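Local coordinates for CT253 (Chlamydia trachomatis serovar L2, PDB 6UXC), which is of unknown function but is a predicted lipoprotein of the DUF7499 family that binds a sodium ion in the crystal, at residues 60-65 with 89-94; 96-101 with 116-121; 120-125 with 132-137; 136-141 with 175-180. All blocks are in the same frame, centred on the assembly; numbering follows the deposited sequence.

Interaction 1. Residues 60-65 with 89-94; sequences LLIKHH and LLPAEF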
loop_
_atom_site.group_PDB
_atom_site.type_symbol
_atom_site.label_atom_id
_atom_site.label_comp_id
_atom_site.label_asym_id
_atom_site.label_seq_id
_atom_site.Cartn_x
_atom_site.Cartn_y
_atom_site.Cartn_z
ATOM N N LEU A 60 -3.202 2.306 15.045
ATOM C CA LEU A 60 -4.593 2.738 15.122
ATOM C C LEU A 60 -4.917 3.471 13.829
ATOM O O LEU A 60 -4.401 4.565 13.592
ATOM C CB LEU A 60 -4.820 3.661 16.311
ATOM C CG LEU A 60 -6.252 4.156 16.530
ATOM C CD1 LEU A 60 -7.196 3.001 16.663
ATOM C CD2 LEU A 60 -6.328 5.025 17.788
ATOM N N LEU A 61 -5.781 2.895 13.018
ATOM C CA LEU A 61 -6.000 3.378 11.659
ATOM C C LEU A 61 -7.205 4.299 11.676
ATOM O O LEU A 61 -8.333 3.867 11.988
ATOM C CB LEU A 61 -6.211 2.221 10.693
ATOM C CG LEU A 61 -6.516 2.602 9.253
ATOM C CD1 LEU A 61 -5.331 3.243 8.559
ATOM C CD2 LEU A 61 -7.002 1.401 8.484
ATOM N N ILE A 62 -6.969 5.574 11.359
ATOM C CA ILE A 62 -8.036 6.554 11.366
ATOM C C ILE A 62 -8.733 6.575 10.020
ATOM O O ILE A 62 -8.212 6.112 8.993
ATOM C CB ILE A 62 -7.543 7.976 11.717
ATOM C CG1 ILE A 62 -6.775 8.600 10.539
ATOM C CG2 ILE A 62 -6.777 7.957 12.982
ATOM C CD1 ILE A 62 -6.799 10.085 10.522
ATOM N N LYS A 63 -9.953 7.130 10.033
ATOM C CA LYS A 63 -10.673 7.521 8.842
ATOM C C LYS A 63 -10.435 9.004 8.538
ATOM O O LYS A 63 -10.613 9.865 9.400
ATOM C CB LYS A 63 -12.160 7.217 9.048
ATOM C CG LYS A 63 -13.072 7.720 7.936
ATOM C CD LYS A 63 -12.901 6.964 6.663
ATOM C CE LYS A 63 -13.750 7.629 5.567
ATOM N NZ LYS A 63 -13.596 7.033 4.227
ATOM N N HIS A 64 -9.996 9.295 7.312
ATOM C CA HIS A 64 -9.821 10.680 6.884
ATOM C C HIS A 64 -10.551 10.892 5.561
ATOM O O HIS A 64 -11.054 9.948 4.933
ATOM C CB HIS A 64 -8.346 11.036 6.727
ATOM C CG HIS A 64 -7.692 10.257 5.652
ATOM N ND1 HIS A 64 -7.670 10.667 4.332
ATOM C CD2 HIS A 64 -7.048 9.070 5.692
ATOM C CE1 HIS A 64 -7.057 9.752 3.605
ATOM N NE2 HIS A 64 -6.658 8.779 4.413
ATOM N N HIS A 65 -10.604 12.168 5.133
ATOM C CA HIS A 65 -11.258 12.598 3.907
ATOM C C HIS A 65 -10.326 13.476 3.077
ATOM O O HIS A 65 -10.759 14.438 2.418
ATOM C CB HIS A 65 -12.564 13.323 4.223
ATOM C CG HIS A 65 -13.462 12.521 5.105
ATOM N ND1 HIS A 65 -13.242 12.412 6.461
ATOM C CD2 HIS A 65 -14.506 11.711 4.825
ATOM C CE1 HIS A 65 -14.145 11.613 6.988
ATOM N NE2 HIS A 65 -14.920 11.171 6.019
ATOM N N LEU A 89 -5.029 15.164 7.309
ATOM C CA LEU A 89 -4.704 13.828 7.793
ATOM C C LEU A 89 -4.606 13.754 9.305
ATOM O O LEU A 89 -4.491 12.659 9.861
ATOM C CB LEU A 89 -3.412 13.365 7.151
ATOM C CG LEU A 89 -3.702 13.253 5.640
ATOM C CD1 LEU A 89 -2.517 13.541 4.821
ATOM C CD2 LEU A 89 -4.345 11.906 5.286
ATOM N N LEU A 90 -4.676 14.880 9.994
ATOM C CA LEU A 90 -4.825 14.817 11.423
ATOM C C LEU A 90 -6.176 14.174 11.711
ATOM O O LEU A 90 -7.115 14.347 10.915
ATOM C CB LEU A 90 -4.768 16.206 12.011
ATOM C CG LEU A 90 -3.439 16.943 11.750
ATOM C CD1 LEU A 90 -3.510 18.373 12.267
ATOM C CD2 LEU A 90 -2.258 16.200 12.402
ATOM N N PRO A 91 -6.307 13.430 12.823
ATOM C CA PRO A 91 -5.369 13.316 13.951
ATOM C C PRO A 91 -4.346 12.196 13.854
ATOM O O PRO A 91 -3.783 11.788 14.885
ATOM C CB PRO A 91 -6.306 13.037 15.127
ATOM C CG PRO A 91 -7.371 12.168 14.481
ATOM C CD PRO A 91 -7.600 12.775 13.123
ATOM N N ALA A 92 -4.103 11.707 12.647
ATOM C CA ALA A 92 -3.013 10.760 12.498
ATOM C C ALA A 92 -1.686 11.411 12.889
ATOM O O ALA A 92 -1.474 12.628 12.732
ATOM C CB ALA A 92 -2.935 10.247 11.075
ATOM N N GLU A 93 -0.798 10.577 13.415
ATOM C CA GLU A 93 0.595 10.931 13.670
ATOM C C GLU A 93 1.490 10.596 12.487
ATOM O O GLU A 93 2.521 11.256 12.274
ATOM C CB GLU A 93 1.090 10.193 14.917
ATOM C CG GLU A 93 0.312 10.504 16.174
ATOM C CD GLU A 93 0.592 9.520 17.306
ATOM O OE1 GLU A 93 0.764 8.289 17.082
ATOM O OE2 GLU A 93 0.633 9.995 18.442
ATOM N N PHE A 94 1.124 9.562 11.720
ATOM C CA PHE A 94 1.902 9.046 10.613
ATOM C C PHE A 94 0.991 8.805 9.428
ATOM O O PHE A 94 -0.172 8.444 9.593
ATOM C CB PHE A 94 2.603 7.733 10.973
ATOM C CG PHE A 94 3.470 7.843 12.201
ATOM C CD1 PHE A 94 4.781 8.266 12.087
ATOM C CD2 PHE A 94 2.974 7.546 13.453
ATOM C CE1 PHE A 94 5.592 8.370 13.217
ATOM C CE2 PHE A 94 3.771 7.665 14.582
ATOM C CZ PHE A 94 5.084 8.078 14.454
#

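Interaction 2. Residues 96-101 with 116-121; sequences VAAEIL and ASVRVR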
loop_
_atom_site.group_PDB
_atom_site.type_symbol
_atom_site.label_atom_id
_atom_site.label_comp_id
_atom_site.label_asym_id
_atom_site.label_seq_id
_atom_site.Cartn_x
_atom_site.Cartn_y
_atom_site.Cartn_z
ATOM N N VAL A 96 0.776 6.782 5.812
ATOM C CA VAL A 96 1.268 5.671 5.011
ATOM C C VAL A 96 0.925 5.924 3.549
ATOM O O VAL A 96 -0.255 6.071 3.196
ATOM C CB VAL A 96 0.659 4.346 5.481
ATOM C CG1 VAL A 96 1.161 3.228 4.589
ATOM C CG2 VAL A 96 1.009 4.085 6.897
ATOM N N ALA A 97 1.958 5.996 2.705
ATOM C CA ALA A 97 1.827 6.331 1.291
ATOM C C ALA A 97 2.495 5.225 0.483
ATOM O O ALA A 97 3.719 5.197 0.347
ATOM C CB ALA A 97 2.461 7.699 1.001
ATOM N N ALA A 98 1.685 4.318 -0.059
ATOM C CA ALA A 98 2.191 3.190 -0.836
ATOM C C ALA A 98 1.847 3.392 -2.304
ATOM O O ALA A 98 0.686 3.669 -2.644
ATOM C CB ALA A 98 1.598 1.879 -0.333
ATOM N N GLU A 99 2.850 3.252 -3.169
ATOM C CA GLU A 99 2.699 3.380 -4.609
ATOM C C GLU A 99 3.056 2.068 -5.293
ATOM O O GLU A 99 4.148 1.535 -5.079
ATOM C CB GLU A 99 3.631 4.465 -5.172
ATOM C CG GLU A 99 3.530 4.612 -6.673
ATOM C CD GLU A 99 4.360 5.740 -7.254
ATOM O OE1 GLU A 99 5.073 6.451 -6.504
ATOM O OE2 GLU A 99 4.284 5.917 -8.487
ATOM N N ILE A 100 2.141 1.556 -6.109
ATOM C CA ILE A 100 2.464 0.434 -6.983
ATOM C C ILE A 100 3.337 0.958 -8.107
ATOM O O ILE A 100 2.891 1.785 -8.911
ATOM C CB ILE A 100 1.205 -0.217 -7.551
ATOM C CG1 ILE A 100 0.307 -0.803 -6.457
ATOM C CG2 ILE A 100 1.581 -1.351 -8.535
ATOM C CD1 ILE A 100 -1.075 -1.190 -7.004
ATOM N N LEU A 101 4.567 0.467 -8.186
ATOM C CA LEU A 101 5.416 0.913 -9.283
ATOM C C LEU A 101 5.136 0.114 -10.557
ATOM O O LEU A 101 5.147 0.670 -11.672
ATOM C CB LEU A 101 6.890 0.812 -8.879
ATOM C CG LEU A 101 7.327 1.617 -7.653
ATOM C CD1 LEU A 101 8.807 1.365 -7.379
ATOM C CD2 LEU A 101 7.069 3.105 -7.829
ATOM N N ALA A 116 5.320 -7.850 -8.552
ATOM C CA ALA A 116 4.887 -6.493 -8.288
ATOM C C ALA A 116 5.903 -5.808 -7.389
ATOM O O ALA A 116 6.603 -6.450 -6.601
ATOM C CB ALA A 116 3.502 -6.429 -7.641
ATOM N N SER A 117 5.983 -4.500 -7.535
ATOM C CA SER A 117 6.956 -3.680 -6.831
ATOM C C SER A 117 6.213 -2.486 -6.265
ATOM O O SER A 117 5.457 -1.834 -6.991
ATOM C CB SER A 117 8.073 -3.232 -7.783
ATOM O OG SER A 117 9.028 -2.426 -7.134
ATOM N N VAL A 118 6.430 -2.189 -4.982
ATOM C CA VAL A 118 5.714 -1.109 -4.302
ATOM C C VAL A 118 6.708 -0.216 -3.569
ATOM O O VAL A 118 7.524 -0.711 -2.780
ATOM C CB VAL A 118 4.678 -1.655 -3.303
ATOM C CG1 VAL A 118 4.081 -0.513 -2.466
ATOM C CG2 VAL A 118 3.612 -2.436 -4.037
ATOM N N ARG A 119 6.621 1.102 -3.801
ATOM C CA ARG A 119 7.368 2.055 -2.987
ATOM C C ARG A 119 6.521 2.446 -1.779
ATOM O O ARG A 119 5.425 3.011 -1.922
ATOM C CB ARG A 119 7.802 3.308 -3.745
ATOM C CG ARG A 119 8.648 4.208 -2.846
ATOM C CD ARG A 119 9.095 5.481 -3.532
ATOM N NE ARG A 119 9.921 5.210 -4.683
ATOM C CZ ARG A 119 9.581 5.456 -5.943
ATOM N NH1 ARG A 119 8.414 5.999 -6.260
ATOM N NH2 ARG A 119 10.435 5.151 -6.899
ATOM N N VAL A 120 7.012 2.105 -0.595
ATOM C CA VAL A 120 6.353 2.433 0.659
ATOM C C VAL A 120 7.052 3.639 1.258
ATOM O O VAL A 120 8.280 3.648 1.391
ATOM C CB VAL A 120 6.384 1.245 1.636
ATOM C CG1 VAL A 120 5.661 1.608 2.921
ATOM C CG2 VAL A 120 5.746 -0.008 1.010
ATOM N N ARG A 121 6.268 4.647 1.630
ATOM C CA ARG A 121 6.717 5.791 2.388
ATOM C C ARG A 121 5.896 5.922 3.660
ATOM O O ARG A 121 4.693 5.662 3.663
ATOM C CB ARG A 121 6.586 7.069 1.582
ATOM C CG ARG A 121 7.597 7.196 0.507
ATOM C CD ARG A 121 7.270 8.346 -0.380
ATOM N NE ARG A 121 8.394 8.694 -1.233
ATOM C CZ ARG A 121 8.426 9.766 -2.008
ATOM N NH1 ARG A 121 7.364 10.558 -2.072
ATOM N NH2 ARG A 121 9.522 10.047 -2.700
HETATM O O HOH W 1 5.366 5.711 -1.839
HETATM O O HOH W 2 6.138 6.989 -4.121
#

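Interaction 3. Residues 120-125 with 132-137; sequences VRVFDI and MIYQEI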
loop_
_atom_site.group_PDB
_atom_site.type_symbol
_atom_site.label_atom_id
_atom_site.label_comp_id
_atom_site.label_asym_id
_atom_site.label_seq_id
_atom_site.Cartn_x
_atom_site.Cartn_y
_atom_site.Cartn_z
ATOM N N VAL A 120 7.012 2.105 -0.595
ATOM C CA VAL A 120 6.353 2.433 0.659
ATOM C C VAL A 120 7.052 3.639 1.258
ATOM O O VAL A 120 8.280 3.648 1.391
ATOM C CB VAL A 120 6.384 1.245 1.636
ATOM C CG1 VAL A 120 5.661 1.608 2.921
ATOM C CG2 VAL A 120 5.746 -0.008 1.010
ATOM N N ARG A 121 6.268 4.647 1.630
ATOM C CA ARG A 121 6.717 5.791 2.388
ATOM C C ARG A 121 5.896 5.922 3.660
ATOM O O ARG A 121 4.693 5.662 3.663
ATOM C CB ARG A 121 6.586 7.069 1.582
ATOM C CG ARG A 121 7.597 7.196 0.507
ATOM C CD ARG A 121 7.270 8.346 -0.380
ATOM N NE ARG A 121 8.394 8.694 -1.233
ATOM C CZ ARG A 121 8.426 9.766 -2.008
ATOM N NH1 ARG A 121 7.364 10.558 -2.072
ATOM N NH2 ARG A 121 9.522 10.047 -2.700
ATOM N N VAL A 122 6.544 6.348 4.739
ATOM C CA VAL A 122 5.834 6.773 5.940
ATOM C C VAL A 122 6.309 8.173 6.276
ATOM O O VAL A 122 7.516 8.431 6.310
ATOM C CB VAL A 122 6.079 5.828 7.129
ATOM C CG1 VAL A 122 5.304 6.327 8.337
ATOM C CG2 VAL A 122 5.664 4.433 6.776
ATOM N N PHE A 123 5.364 9.054 6.550
ATOM C CA PHE A 123 5.648 10.427 6.939
ATOM C C PHE A 123 5.197 10.632 8.374
ATOM O O PHE A 123 4.139 10.134 8.764
ATOM C CB PHE A 123 4.907 11.428 6.073
ATOM C CG PHE A 123 5.353 11.468 4.624
ATOM C CD1 PHE A 123 4.978 10.480 3.733
ATOM C CD2 PHE A 123 6.178 12.498 4.187
ATOM C CE1 PHE A 123 5.399 10.539 2.412
ATOM C CE2 PHE A 123 6.586 12.565 2.888
ATOM C CZ PHE A 123 6.198 11.583 1.995
ATOM N N ASP A 124 5.975 11.399 9.131
ATOM C CA ASP A 124 5.624 11.825 10.480
ATOM C C ASP A 124 4.997 13.204 10.368
ATOM O O ASP A 124 5.651 14.126 9.880
ATOM C CB ASP A 124 6.878 11.883 11.348
ATOM C CG ASP A 124 6.598 12.117 12.808
ATOM O OD1 ASP A 124 5.484 12.537 13.197
ATOM O OD2 ASP A 124 7.563 11.895 13.590
ATOM N N ILE A 125 3.745 13.353 10.798
ATOM C CA ILE A 125 3.094 14.656 10.705
ATOM C C ILE A 125 2.787 15.239 12.089
ATOM O O ILE A 125 1.945 16.141 12.229
ATOM C CB ILE A 125 1.849 14.599 9.794
ATOM C CG1 ILE A 125 0.783 13.652 10.334
ATOM C CG2 ILE A 125 2.243 14.179 8.358
ATOM C CD1 ILE A 125 -0.560 13.822 9.661
ATOM N N MET A 132 9.552 12.738 6.058
ATOM C CA MET A 132 9.545 11.361 5.581
ATOM C C MET A 132 10.525 10.534 6.413
ATOM O O MET A 132 11.736 10.776 6.360
ATOM C CB MET A 132 9.920 11.298 4.101
ATOM C CG MET A 132 9.622 9.954 3.498
ATOM S SD MET A 132 9.977 9.734 1.737
ATOM C CE MET A 132 9.134 11.081 0.941
ATOM N N ILE A 133 10.010 9.536 7.146
ATOM C CA ILE A 133 10.838 8.744 8.064
ATOM C C ILE A 133 11.178 7.359 7.529
ATOM O O ILE A 133 12.013 6.661 8.130
ATOM C CB ILE A 133 10.176 8.595 9.450
ATOM C CG1 ILE A 133 8.841 7.861 9.344
ATOM C CG2 ILE A 133 9.998 9.975 10.079
ATOM C CD1 ILE A 133 8.288 7.389 10.678
ATOM N N TYR A 134 10.561 6.935 6.432
ATOM C CA TYR A 134 10.811 5.630 5.852
ATOM C C TYR A 134 10.488 5.697 4.368
ATOM O O TYR A 134 9.445 6.258 3.980
ATOM C CB TYR A 134 9.954 4.566 6.538
ATOM C CG TYR A 134 10.019 3.214 5.892
ATOM C CD1 TYR A 134 11.234 2.544 5.769
ATOM C CD2 TYR A 134 8.870 2.575 5.436
ATOM C CE1 TYR A 134 11.301 1.301 5.175
ATOM C CE2 TYR A 134 8.934 1.330 4.846
ATOM C CZ TYR A 134 10.151 0.694 4.720
ATOM O OH TYR A 134 10.235 -0.551 4.134
ATOM N N GLN A 135 11.382 5.129 3.558
ATOM C CA GLN A 135 11.120 4.951 2.134
ATOM C C GLN A 135 11.842 3.697 1.683
ATOM O O GLN A 135 13.056 3.580 1.887
ATOM C CB GLN A 135 11.603 6.138 1.304
ATOM C CG GLN A 135 11.382 5.959 -0.196
ATOM C CD GLN A 135 11.806 7.167 -0.984
ATOM O OE1 GLN A 135 10.975 7.871 -1.540
ATOM N NE2 GLN A 135 13.107 7.415 -1.039
ATOM N N GLU A 136 11.113 2.781 1.058
ATOM C CA GLU A 136 11.733 1.560 0.578
ATOM C C GLU A 136 10.866 0.958 -0.504
ATOM O O GLU A 136 9.638 1.029 -0.441
ATOM C CB GLU A 136 11.932 0.555 1.712
ATOM C CG GLU A 136 12.712 -0.708 1.297
ATOM C CD GLU A 136 12.965 -1.654 2.463
ATOM O OE1 GLU A 136 12.464 -1.396 3.574
ATOM O OE2 GLU A 136 13.688 -2.664 2.271
ATOM N N ILE A 137 11.521 0.337 -1.485
ATOM C CA ILE A 137 10.827 -0.427 -2.513
ATOM C C ILE A 137 10.835 -1.889 -2.097
ATOM O O ILE A 137 11.901 -2.480 -1.888
ATOM C CB ILE A 137 11.471 -0.220 -3.889
ATOM C CG1 ILE A 137 11.359 1.257 -4.271
ATOM C CG2 ILE A 137 10.829 -1.132 -4.916
ATOM C CD1 ILE A 137 12.089 1.640 -5.526
#

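Interaction 4. Residues 136-141 with 175-180; sequences EILDAS and REIVAR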
loop_
_atom_site.group_PDB
_atom_site.type_symbol
_atom_site.label_atom_id
_atom_site.label_comp_id
_atom_site.label_asym_id
_atom_site.label_seq_id
_atom_site.Cartn_x
_atom_site.Cartn_y
_atom_site.Cartn_z
ATOM N N GLU A 136 11.113 2.781 1.058
ATOM C CA GLU A 136 11.733 1.560 0.578
ATOM C C GLU A 136 10.866 0.958 -0.504
ATOM O O GLU A 136 9.638 1.029 -0.441
ATOM C CB GLU A 136 11.932 0.555 1.712
ATOM C CG GLU A 136 12.712 -0.708 1.297
ATOM C CD GLU A 136 12.965 -1.654 2.463
ATOM O OE1 GLU A 136 12.464 -1.396 3.574
ATOM O OE2 GLU A 136 13.688 -2.664 2.271
ATOM N N ILE A 137 11.521 0.337 -1.485
ATOM C CA ILE A 137 10.827 -0.427 -2.513
ATOM C C ILE A 137 10.835 -1.889 -2.097
ATOM O O ILE A 137 11.901 -2.480 -1.888
ATOM C CB ILE A 137 11.471 -0.220 -3.889
ATOM C CG1 ILE A 137 11.359 1.257 -4.271
ATOM C CG2 ILE A 137 10.829 -1.132 -4.916
ATOM C CD1 ILE A 137 12.089 1.640 -5.526
ATOM N N LEU A 138 9.643 -2.445 -1.940
ATOM C CA LEU A 138 9.394 -3.831 -1.600
ATOM C C LEU A 138 8.840 -4.533 -2.832
ATOM O O LEU A 138 8.147 -3.928 -3.659
ATOM C CB LEU A 138 8.393 -3.933 -0.445
ATOM C CG LEU A 138 8.728 -3.145 0.831
ATOM C CD1 LEU A 138 7.620 -3.272 1.852
ATOM C CD2 LEU A 138 10.075 -3.570 1.422
ATOM N N ASP A 139 9.145 -5.813 -2.971
ATOM C CA ASP A 139 8.678 -6.521 -4.148
ATOM C C ASP A 139 8.434 -7.977 -3.795
ATOM O O ASP A 139 8.873 -8.473 -2.758
ATOM C CB ASP A 139 9.655 -6.374 -5.318
ATOM C CG ASP A 139 11.062 -6.857 -4.989
ATOM O OD1 ASP A 139 11.225 -7.793 -4.172
ATOM O OD2 ASP A 139 12.008 -6.280 -5.559
ATOM N N ALA A 140 7.679 -8.635 -4.669
ATOM C CA ALA A 140 7.334 -10.041 -4.523
ATOM C C ALA A 140 7.215 -10.643 -5.916
ATOM O O ALA A 140 6.933 -9.936 -6.878
ATOM C CB ALA A 140 6.033 -10.211 -3.743
ATOM N N SER A 141 7.466 -11.951 -6.019
ATOM C CA SER A 141 7.376 -12.625 -7.301
ATOM C C SER A 141 6.898 -14.050 -7.083
ATOM O O SER A 141 7.198 -14.675 -6.056
ATOM C CB SER A 141 8.716 -12.641 -8.037
ATOM O OG SER A 141 8.567 -13.361 -9.237
ATOM N N ARG A 175 1.808 -8.545 3.409
ATOM C CA ARG A 175 2.352 -8.851 4.726
ATOM C C ARG A 175 3.642 -8.085 4.979
ATOM O O ARG A 175 3.823 -7.516 6.062
ATOM C CB ARG A 175 2.607 -10.345 4.850
ATOM C CG ARG A 175 1.375 -11.198 4.969
ATOM C CD ARG A 175 1.827 -12.637 4.967
ATOM N NE ARG A 175 0.730 -13.593 4.972
ATOM C CZ ARG A 175 0.738 -14.737 4.296
ATOM N NH1 ARG A 175 1.773 -15.064 3.529
ATOM N NH2 ARG A 175 -0.304 -15.550 4.371
ATOM N N GLU A 176 4.521 -8.010 3.974
ATOM C CA GLU A 176 5.793 -7.316 4.155
ATOM C C GLU A 176 5.588 -5.818 4.291
ATOM O O GLU A 176 6.277 -5.158 5.083
ATOM C CB GLU A 176 6.760 -7.589 2.997
ATOM C CG GLU A 176 8.156 -6.976 3.265
ATOM C CD GLU A 176 9.242 -7.358 2.243
ATOM O OE1 GLU A 176 10.382 -7.642 2.674
ATOM O OE2 GLU A 176 8.986 -7.348 1.034
ATOM N N ILE A 177 4.667 -5.256 3.509
ATOM C CA ILE A 177 4.421 -3.823 3.575
ATOM C C ILE A 177 4.019 -3.441 4.995
ATOM O O ILE A 177 4.554 -2.496 5.587
ATOM C CB ILE A 177 3.345 -3.416 2.556
ATOM C CG1 ILE A 177 3.896 -3.469 1.121
ATOM C CG2 ILE A 177 2.828 -2.047 2.885
ATOM C CD1 ILE A 177 2.797 -3.424 0.066
ATOM N N VAL A 178 3.066 -4.177 5.563
ATOM C CA VAL A 178 2.567 -3.793 6.875
ATOM C C VAL A 178 3.604 -4.073 7.952
ATOM O O VAL A 178 3.727 -3.291 8.900
ATOM C CB VAL A 178 1.228 -4.484 7.161
ATOM C CG1 VAL A 178 0.817 -4.269 8.601
ATOM C CG2 VAL A 178 0.154 -3.929 6.241
ATOM N N ALA A 179 4.404 -5.135 7.811
ATOM C CA ALA A 179 5.444 -5.398 8.804
ATOM C C ALA A 179 6.454 -4.262 8.848
ATOM O O ALA A 179 6.901 -3.861 9.934
ATOM C CB ALA A 179 6.161 -6.720 8.503
ATOM N N ARG A 180 6.822 -3.730 7.669
ATOM C CA ARG A 180 7.760 -2.616 7.606
ATOM C C ARG A 180 7.153 -1.344 8.180
ATOM O O ARG A 180 7.824 -0.615 8.926
ATOM C CB ARG A 180 8.188 -2.377 6.162
ATOM C CG ARG A 180 9.021 -3.511 5.601
ATOM C CD ARG A 180 10.374 -3.614 6.305
ATOM N NE ARG A 180 11.413 -3.889 5.324
ATOM C CZ ARG A 180 11.708 -5.100 4.865
ATOM N NH1 ARG A 180 11.052 -6.166 5.311
ATOM N NH2 ARG A 180 12.669 -5.241 3.960
HETATM O O HOH W 3 10.763 -6.842 -0.781
HETATM O O HOH W 4 7.224 -8.955 -0.439
#

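Interaction 1. Residues 60-65 with 89-94
Two apolar touches join residues 60-65 to the loop 89-94, one made by Ile-62 and the other by His-64, and no hydrogen bond crosses between them. The packing contacts centre on Ile-62. Its CG1 stands between the backbone N and the carbonyl carbon (chi1 74°), and from there CD1 reaches into the turn of the opposite segment. That methyl lies 3.8 Å from Pro-91 CD and 3.9 Å from Ala-92 CB, and it also approaches Leu-89 O at 3.5 Å. The turn, closed by a backbone bond from Ala-92 N to Leu-89 O, contains the cis peptide before Pro-91. The second kind of contact is CH-pi: Leu-89 CD2 sits over the centre of the His-64 ring, 3.7 Å from the ring centroid and only 9° off its normal. The imidazole is fixed by its edge nitrogens, since NE2 bonds to Met-23 O and ND1 to Ala-66 N. Strand 19-28 meets both sides, with Val-20 against Ile-62 and Ala-22 against His-64 and Ala-92. Ile-62 thus packs into a cis-proline type VI beta turn at one end of the mixed sheet, where the chain leaving edge strand 59-61 meets the loop before strand 94-105.

Interaction 2. Residues 96-101 with 116-121
An antiparallel beta hairpin pairs strand 94-105 with strand 113-124, and residues 96-101 and 116-121 form part of its paired region. Ala-97 with Arg-121 and Glu-99 with Arg-119 are hydrogen-bonded pairs, while Ala-98 with Val-120 and Ile-100 with Val-118 are non-hydrogen-bonded. The bond from Ala-97 N to Arg-121 O is nearly straight (2.9 Å, 173°), whereas Arg-119 N reaches Glu-99 O at 2.8 Å with a more bent 141°. Beyond them Leu-101 N donates to Ser-117 O at 2.7 Å.

On the face that carries Glu-99 and Arg-119, the two side chains run alongside each other in the same direction. Glu-99 OE1 approaches Arg-119 NH1 at the guanidinium edge, a long salt bridge of 3.4 Å with the carboxylate and guanidinium planes 74° apart. A water reinforces it, donating to Glu-99 OE1 and accepting from NH1 in the guanidinium plane. The bend of Arg-119 at chi3 brings its flat end against Leu-101, whose CD2 lies over one face, 3.6 Å from Arg-119 NH1. A second water donates to both Ala-97 O and Arg-119 O. The opposite face is apolar, with Ala-98 CB 4.1 Å from Val-118 CG1.

Glu-99 OE2 has a further salt bridge to Arg-29. Strand 19-28 flanks strand 94-105 on its other edge, through backbone bonds such as Ala-98 with Phe-27, and helix 165-184 packs on the apolar face, where Leu-173 meets Val-118 and Val-181 meets Val-96.

Interaction 3. Residues 120-125 with 132-137
Met-132 touches both Phe-123 and Arg-121, and its side chain can be traced outward along the path between them. CB starts beside the phenylalanine ring, 3.8 Å from Phe-123 CE2. With CG anti to the backbone N (chi1 -167°), the next carbon passes over the ring face, 4.2 Å from the centroid, in a CH-pi contact. SD follows obliquely to the ring, a Met-aromatic contact; it also lies 3.7 Å from Arg-121 CG. After a bend at chi3, CE is modelled over one face of the Arg-121 guanidinium, but too close to Phe-123 CZ for its exact place to be trusted.

These residues belong to the hairpin of strands 113-124 and 131-143, whose register is broken by a classic beta bulge. Two residues, Ile-133 and Tyr-134, stand across from the single Val-122: Ile-133 N bonds to Val-122 O at 2.9 Å, the bond from Tyr-134 N to the same oxygen is weak, and Val-122 N returns a bond to Tyr-134 O.

The guanidinium edge meets Gln-135 side-on. NE (2.7 Å) and NH2 (2.9 Å) of Arg-121 both donate to Gln-135 OE1, which lies close to the guanidinium plane, and the amide is nearly coplanar with it. Carbonyls of Phe-74, Ser-76 and Pro-77 take further bonds from NH1 and NH2, fixing the group's rotation. On the other sheet face, Val-122 CG2 comes to the edge of the Tyr-134 ring, 3.9 Å from its CD2, and this ring stacks on Tyr-184.

Interaction 4. Residues 136-141 with 175-180
Glu-176 OE2 accepts from two waters that tie it to the backbone of Asp-139. One, 2.6 Å from Glu-176 OE2, takes the hydrogen of Asp-139 N; the other, 2.8 Å from the same oxygen, also donates to Asp-139 O. The carboxylate thereby reaches the strand edge through solvent rather than directly. Its other oxygen, Glu-176 OE1, forms a salt bridge with Arg-180 NH1 one helical turn on. Arg-180 grips Glu-136 side-on with two nitrogens, NE to OE1 and NH2 to OE2, each bond 3.2 Å long. Both oxygens are met on their syn sides but well out of the carboxylate plane, which is turned 48° from the guanidinium. Bends at chi2 and chi3 fold the arginine back over Leu-138, whose CD2 lies over one guanidinium face, 4.0 Å from Arg-180 NH2. Beside these charged groups Leu-138 CD1 packs against the helix, 3.7 Å from Ile-177 CA and 3.8 Å from Ile-177 CG1. A further, very short bond modelled from Tyr-134 OH to Glu-136 OE1 is doubtful in length. Segments 136-141 and 175-180 run roughly antiparallel, 154° between their directions, in the helix-on-sheet layering of an alpha/beta fold, with a salt-bridge network along its margin.

Interactions 2, 3 and 4 form one continuous patch of the mixed sheet and the helix upon it. Interactions 2 and 3 share Val-120 and Arg-121, their centres about 10 Å apart, and interactions 3 and 4 share Glu-136 and Ile-137. Interactions 2 and 4 are closest, about 8 Å between centres, with a probable bond from Val-118 N to Leu-138 O (2.8 Å). Val-120 CG2 reaches both Leu-138 CD1 and Ile-177 CG1 at 3.9 Å, so hairpin and helix meet in a common apolar layer. Interaction 1 stands at the sheet end and joins interaction 3 through a probable bond from Ile-125 N to Glu-93 O (2.8 Å). The sodium ion lies about 10 Å from the side chain of Ile-62.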